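Local coordinates for capsid protein (Macrobrachium rosenbergii nodavirus, PDB 5YKU), which forms the nodavirus capsid, its protrusion domain, the part described here, probably building the dimeric spikes on the particle surface, at residues L36-P46 against G84-G94. Sequence-based numbering, arbitrary orientation.
Sequences LKPNSKFIIVP and GYISFQANSIG
Phe42 and Ile44 pair with Phe88 and Ile86 as antiparallel hydrogen-bonded pairs, the strands 41-46 and 84-89 running 4.8 Å apart at closest axis approach with their directions 155° apart. Beyond this ladder, Ala90 N donates to Ser40 O, and the turns 37-40 and 91-94 lie against each other. On the buried face the Phe88 ring is the centre of packing. Its CG sits between backbone N and carbonyl carbon (chi1 72°), which carries the ring across to the neighbouring strand. There Phe42 CB lies over one ring face, 4.0 Å from the Phe88 centroid in a CH-pi contact, while the two phenyl planes, 20° from parallel, are slid so far apart that they barely overlap. Leu36 CD1 meets the Phe88 edge in plane, 3.8 Å from CE2, and Ile44 CG2 touches both Phe88 CE1 and Ile86 CB. Phe98 of strand 96-104 adds an edge-to-face contact with Phe88. On the opposite face, in the non-hydrogen-bonded pair Ile43-Ser87, Ile43 CD1 rests 3.7 Å from Ser87 CB. At the turns, Asn91 O accepts from Asn39 N and Gly94 N, which arrive from opposite faces of its carbonyl plane; Asn91 OD1 closes an Asx turn onto Ile93 N (3.0 Å) and also accepts from Glu95 N. A water joins Asn39 OD1, Gln89 NE2 and Ala90 O, and Leu36 N reaches a lone pair of Gly94 O at 2.9 Å. The alternation of an apolar face with a more exposed one is that of an amphipathic antiparallel pair, here two neighbouring inner strands, flanked by 114-121 and 69-75, of the all-beta protrusion domain.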
ATOM      1  N   LEU A  36       6.340   0.851 -11.508  1.00 12.49           N
ATOM      2  CA  LEU A  36       4.955   0.802 -12.024  1.00 11.82           C
ATOM      3  C   LEU A  36       4.951   1.384 -13.407  1.00 11.48           C
ATOM      4  O   LEU A  36       5.836   2.173 -13.766  1.00 12.97           O
ATOM      5  CB  LEU A  36       4.045   1.627 -11.136  1.00 11.49           C
ATOM      6  CG  LEU A  36       3.982   1.198  -9.706  1.00 13.02           C
ATOM      7  CD1 LEU A  36       3.189   2.255  -8.901  1.00 15.92           C
ATOM      8  CD2 LEU A  36       3.382  -0.156  -9.554  1.00 15.80           C
ATOM      9  N   LYS A  37       3.980   1.025 -14.234  1.00 12.24           N
ATOM     10  CA  LYS A  37       3.910   1.611 -15.559  1.00 10.87           C
ATOM     11  C   LYS A  37       3.699   3.097 -15.410  1.00 11.87           C
ATOM     12  O   LYS A  37       2.700   3.538 -14.813  1.00 10.95           O
ATOM     13  CB  LYS A  37       2.829   0.975 -16.434  1.00 12.11           C
ATOM     14  CG  LYS A  37       2.841   1.393 -17.829  1.00 13.26           C
ATOM     15  CD  LYS A  37       1.873   0.566 -18.688  1.00 14.13           C
ATOM     16  CE  LYS A  37       2.066   0.921 -20.138  1.00 16.47           C
ATOM     17  NZ  LYS A  37       1.779   2.282 -20.517  1.00 19.51           N
ATOM     18  N   PRO A  38       4.527   3.966 -16.031  1.00 12.10           N
ATOM     19  CA  PRO A  38       4.307   5.352 -15.827  1.00 11.74           C
ATOM     20  C   PRO A  38       2.931   5.826 -16.272  1.00 10.89           C
ATOM     21  O   PRO A  38       2.409   5.417 -17.323  1.00 12.32           O
ATOM     22  CB  PRO A  38       5.406   6.015 -16.635  1.00 13.45           C
ATOM     23  CG  PRO A  38       6.516   4.980 -16.622  1.00 13.99           C
ATOM     24  CD  PRO A  38       5.832   3.663 -16.700  1.00 12.46           C
ATOM     25  N   ASN A  39       2.366   6.665 -15.435  1.00 11.43           N
ATOM     26  CA  ASN A  39       1.031   7.274 -15.689  1.00 12.13           C
ATOM     27  C   ASN A  39      -0.158   6.301 -15.619  1.00 12.31           C
ATOM     28  O   ASN A  39      -1.276   6.741 -15.836  1.00 12.55           O
ATOM     29  CB  ASN A  39       0.989   8.085 -17.009  1.00 13.68           C
ATOM     30  CG  ASN A  39       2.205   8.986 -17.114  1.00 15.37           C
ATOM     31  OD1 ASN A  39       2.482   9.786 -16.277  1.00 17.20           O
ATOM     32  ND2 ASN A  39       2.965   8.744 -18.172  1.00 18.89           N
ATOM     33  N   SER A  40       0.063   5.040 -15.271  1.00 10.52           N
ATOM     34  CA  SER A  40      -1.071   4.113 -15.183  1.00 10.76           C
ATOM     35  C   SER A  40      -1.832   4.368 -13.888  1.00 10.05           C
ATOM     36  O   SER A  40      -1.307   4.890 -12.912  1.00 10.36           O
ATOM     37  CB  SER A  40      -0.591   2.686 -15.263  1.00 11.49           C
ATOM     38  OG  SER A  40      -0.339   2.340 -16.627  1.00 12.46           O
ATOM     39  N   LYS A  41      -3.075   3.946 -13.907  1.00  9.87           N
ATOM     40  CA  LYS A  41      -4.037   4.079 -12.783  1.00  9.96           C
ATOM     41  C   LYS A  41      -4.151   2.713 -12.131  1.00  8.63           C
ATOM     42  O   LYS A  41      -4.294   1.673 -12.752  1.00  9.33           O
ATOM     43  CB  LYS A  41      -5.384   4.493 -13.305  1.00 11.96           C
ATOM     44  CG  LYS A  41      -5.303   5.820 -13.992  1.00 14.98           C
ATOM     45  CD  LYS A  41      -6.512   5.981 -14.929  1.00 21.11           C
ATOM     46  CE  LYS A  41      -6.730   7.406 -15.517  1.00 24.89           C
ATOM     47  NZ  LYS A  41      -7.861   7.345 -16.554  1.00 25.16           N
ATOM     48  N   PHE A  42      -4.122   2.735 -10.806  1.00  8.65           N
ATOM     49  CA  PHE A  42      -4.057   1.556  -9.942  1.00  8.17           C
ATOM     50  C   PHE A  42      -4.993   1.690  -8.799  1.00  8.36           C
ATOM     51  O   PHE A  42      -5.424   2.815  -8.369  1.00  9.09           O
ATOM     52  CB  PHE A  42      -2.666   1.429  -9.366  1.00  9.45           C
ATOM     53  CG  PHE A  42      -1.601   1.249 -10.401  1.00  9.31           C
ATOM     54  CD1 PHE A  42      -1.309  -0.049 -10.853  1.00 10.23           C
ATOM     55  CD2 PHE A  42      -0.878   2.318 -10.931  1.00 10.06           C
ATOM     56  CE1 PHE A  42      -0.278  -0.252 -11.802  1.00 10.75           C
ATOM     57  CE2 PHE A  42       0.097   2.132 -11.876  1.00 10.49           C
ATOM     58  CZ  PHE A  42       0.431   0.836 -12.335  1.00 10.97           C
ATOM     59  N   ILE A  43      -5.272   0.541  -8.166  1.00  9.03           N
ATOM     60  CA  ILE A  43      -5.795   0.461  -6.776  1.00  9.93           C
ATOM     61  C   ILE A  43      -4.787  -0.292  -5.960  1.00  8.80           C
ATOM     62  O   ILE A  43      -4.302  -1.344  -6.410  1.00 10.21           O
ATOM     63  CB  ILE A  43      -7.151  -0.294  -6.800  1.00 10.97           C
ATOM     64  CG1 ILE A  43      -8.251   0.436  -7.446  1.00 11.71           C
ATOM     65  CG2 ILE A  43      -7.604  -0.591  -5.344  1.00 13.06           C
ATOM     66  CD1 ILE A  43      -8.724   1.697  -6.739  1.00 12.76           C
ATOM     67  N   ILE A  44      -4.451   0.166  -4.787  1.00  7.97           N
ATOM     68  CA  ILE A  44      -3.631  -0.607  -3.809  1.00  7.96           C
ATOM     69  C   ILE A  44      -4.523  -0.934  -2.616  1.00  8.29           C
ATOM     70  O   ILE A  44      -5.265  -0.043  -2.105  1.00  8.28           O
ATOM     71  CB  ILE A  44      -2.364   0.199  -3.446  1.00  7.97           C
ATOM     72  CG1 ILE A  44      -1.456  -0.575  -2.502  1.00  8.10           C
ATOM     73  CG2 ILE A  44      -2.670   1.601  -2.900  1.00  8.35           C
ATOM     74  CD1 ILE A  44      -0.129   0.054  -2.331  1.00  9.14           C
ATOM     75  N   VAL A  45      -4.431  -2.162  -2.219  1.00  7.86           N
ATOM     76  CA  VAL A  45      -5.186  -2.679  -1.074  1.00  8.36           C
ATOM     77  C   VAL A  45      -4.279  -3.360  -0.089  1.00  7.80           C
ATOM     78  O   VAL A  45      -3.199  -3.841  -0.473  1.00  9.12           O
ATOM     79  CB  VAL A  45      -6.273  -3.718  -1.484  1.00  8.35           C
ATOM     80  CG1 VAL A  45      -7.261  -3.051  -2.387  1.00  9.66           C
ATOM     81  CG2 VAL A  45      -5.685  -4.949  -2.150  1.00  9.33           C
ATOM     82  N   PRO A  46      -4.586  -3.359   1.173  1.00  7.98           N
ATOM     83  CA  PRO A  46      -3.855  -4.140   2.156  1.00  7.79           C
ATOM     84  C   PRO A  46      -4.135  -5.582   2.031  1.00  7.25           C
ATOM     85  O   PRO A  46      -5.234  -5.968   1.621  1.00  8.55           O
ATOM     86  CB  PRO A  46      -4.327  -3.575   3.478  1.00  7.82           C
ATOM     87  CG  PRO A  46      -5.783  -3.163   3.189  1.00  7.80           C
ATOM     88  CD  PRO A  46      -5.764  -2.708   1.762  1.00  8.15           C
ATOM     89  N   GLY A  84      -9.374  -0.559   4.009  1.00  8.77           N
ATOM     90  CA  GLY A  84      -9.233   0.610   3.158  1.00  8.25           C
ATOM     91  C   GLY A  84      -8.611   0.270   1.815  1.00  8.40           C
ATOM     92  O   GLY A  84      -8.325  -0.918   1.456  1.00  8.54           O
ATOM     93  N   TYR A  85      -8.383   1.315   0.998  1.00  8.58           N
ATOM     94  CA  TYR A  85      -7.688   1.150  -0.266  1.00  9.19           C
ATOM     95  C   TYR A  85      -7.343   2.560  -0.701  1.00  9.24           C
ATOM     96  O   TYR A  85      -7.873   3.538  -0.197  1.00  8.71           O
ATOM     97  CB  TYR A  85      -8.537   0.473  -1.333  1.00  9.07           C
ATOM     98  CG  TYR A  85      -9.729   1.295  -1.763  1.00  9.45           C
ATOM     99  CD1 TYR A  85     -10.977   1.143  -1.128  1.00 10.12           C
ATOM    100  CD2 TYR A  85      -9.676   2.148  -2.787  1.00 10.15           C
ATOM    101  CE1 TYR A  85     -12.071   1.878  -1.483  1.00 10.08           C
ATOM    102  CE2 TYR A  85     -10.783   2.936  -3.167  1.00 10.57           C
ATOM    103  CZ  TYR A  85     -11.935   2.798  -2.476  1.00 10.45           C
ATOM    104  OH  TYR A  85     -13.016   3.545  -2.902  1.00 13.54           O
ATOM    105  N   ILE A  86      -6.392   2.638  -1.640  1.00  8.68           N
ATOM    106  CA  ILE A  86      -6.074   3.964  -2.272  1.00  8.28           C
ATOM    107  C   ILE A  86      -6.194   3.819  -3.774  1.00  9.29           C
ATOM    108  O   ILE A  86      -5.642   2.845  -4.340  1.00  8.99           O
ATOM    109  CB  ILE A  86      -4.692   4.422  -1.857  1.00  8.60           C
ATOM    110  CG1 ILE A  86      -4.627   4.643  -0.319  1.00 10.08           C
ATOM    111  CG2 ILE A  86      -4.282   5.673  -2.589  1.00 11.18           C
ATOM    112  CD1 ILE A  86      -3.250   4.731   0.258  1.00 10.19           C
ATOM    113  N   SER A  87      -6.823   4.751  -4.456  1.00  8.81           N
ATOM    114  CA  SER A  87      -6.767   4.916  -5.873  1.00  9.29           C
ATOM    115  C   SER A  87      -5.751   5.937  -6.192  1.00  9.74           C
ATOM    116  O   SER A  87      -5.743   7.003  -5.590  1.00 10.46           O
ATOM    117  CB  SER A  87      -8.116   5.338  -6.359  1.00 12.47           C
ATOM    118  OG  SER A  87      -8.433   6.580  -5.856  1.00 18.48           O
ATOM    119  N   PHE A  88      -4.857   5.619  -7.115  1.00  9.28           N
ATOM    120  CA  PHE A  88      -3.793   6.530  -7.470  1.00  9.06           C
ATOM    121  C   PHE A  88      -3.316   6.276  -8.875  1.00  8.52           C
ATOM    122  O   PHE A  88      -3.485   5.203  -9.441  1.00 10.26           O
ATOM    123  CB  PHE A  88      -2.612   6.444  -6.482  1.00 10.20           C
ATOM    124  CG  PHE A  88      -1.815   5.191  -6.609  1.00  9.93           C
ATOM    125  CD1 PHE A  88      -2.226   4.019  -6.021  1.00 10.84           C
ATOM    126  CD2 PHE A  88      -0.668   5.193  -7.340  1.00  9.68           C
ATOM    127  CE1 PHE A  88      -1.469   2.826  -6.199  1.00 10.19           C
ATOM    128  CE2 PHE A  88       0.060   4.000  -7.521  1.00  9.53           C
ATOM    129  CZ  PHE A  88      -0.354   2.827  -6.955  1.00 10.52           C
ATOM    130  N   GLN A  89      -2.604   7.249  -9.415  1.00  9.41           N
ATOM    131  CA  GLN A  89      -1.968   7.171 -10.706  1.00 10.25           C
ATOM    132  C   GLN A  89      -0.471   7.253 -10.462  1.00 10.17           C
ATOM    133  O   GLN A  89      -0.004   8.107  -9.701  1.00 12.25           O
ATOM    134  CB  GLN A  89      -2.421   8.321 -11.595  1.00 12.35           C
ATOM    135  CG  GLN A  89      -1.896   8.326 -13.020  1.00 15.34           C
ATOM    136  CD  GLN A  89      -2.615   9.420 -13.786  1.00 21.60           C
ATOM    137  OE1 GLN A  89      -3.773   9.710 -13.538  1.00 25.53           O
ATOM    138  NE2 GLN A  89      -1.846  10.162 -14.459  1.00 24.51           N
ATOM    139  N   ALA A  90       0.290   6.314 -11.042  1.00  9.32           N
ATOM    140  CA  ALA A  90       1.765   6.414 -10.991  1.00 10.49           C
ATOM    141  C   ALA A  90       2.169   7.715 -11.714  1.00 11.10           C
ATOM    142  O   ALA A  90       1.560   8.131 -12.692  1.00 10.82           O
ATOM    143  CB  ALA A  90       2.455   5.223 -11.618  1.00 11.00           C
ATOM    144  N   ASN A  91       3.287   8.276 -11.235  1.00 10.58           N
ATOM    145  CA  ASN A  91       3.839   9.499 -11.865  1.00 10.02           C
ATOM    146  C   ASN A  91       4.538   9.123 -13.159  1.00 11.16           C
ATOM    147  O   ASN A  91       4.545   7.986 -13.616  1.00 10.78           O
ATOM    148  CB  ASN A  91       4.646  10.260 -10.834  1.00 10.02           C
ATOM    149  CG  ASN A  91       5.952   9.612 -10.529  1.00 10.02           C
ATOM    150  OD1 ASN A  91       6.390   8.657 -11.180  1.00 10.90           O
ATOM    151  ND2 ASN A  91       6.588  10.143  -9.481  1.00 12.16           N
ATOM    152  N   SER A  92       5.165  10.207 -13.730  1.00 12.47           N
ATOM    153  CA  SER A  92       5.767  10.068 -15.045  1.00 12.91           C
ATOM    154  C   SER A  92       7.027   9.172 -15.075  1.00 11.98           C
ATOM    155  O   SER A  92       7.466   8.792 -16.131  1.00 13.93           O
ATOM    156  CB  SER A  92       6.225  11.437 -15.575  1.00 15.16           C
ATOM    157  OG  SER A  92       7.181  12.020 -14.745  1.00 19.39           O
ATOM    158  N   ILE A  93       7.546   8.817 -13.894  1.00 11.55           N
ATOM    159  CA  ILE A  93       8.720   7.977 -13.736  1.00 13.04           C
ATOM    160  C   ILE A  93       8.313   6.621 -13.119  1.00 11.83           C
ATOM    161  O   ILE A  93       9.156   5.838 -12.713  1.00 13.18           O
ATOM    162  CB  ILE A  93       9.864   8.644 -12.990  1.00 12.86           C
ATOM    163  CG1 ILE A  93       9.546   9.063 -11.582  1.00 14.65           C
ATOM    164  CG2 ILE A  93      10.351   9.831 -13.828  1.00 13.99           C
ATOM    165  CD1 ILE A  93      10.821   9.283 -10.745  1.00 18.01           C
ATOM    166  N   GLY A  94       7.023   6.280 -13.076  1.00 11.70           N
ATOM    167  CA  GLY A  94       6.614   4.985 -12.604  1.00 10.97           C
ATOM    168  C   GLY A  94       6.601   4.795 -11.125  1.00 10.64           C
ATOM    169  O   GLY A  94       6.719   3.654 -10.704  1.00 11.61           O
TER
HETATM  170  O   HOH W   1       1.062  10.469 -14.063  1.00 20.76           O
HETATM  171  O   HOH W   2       6.031   9.385 -18.515  1.00 25.19           O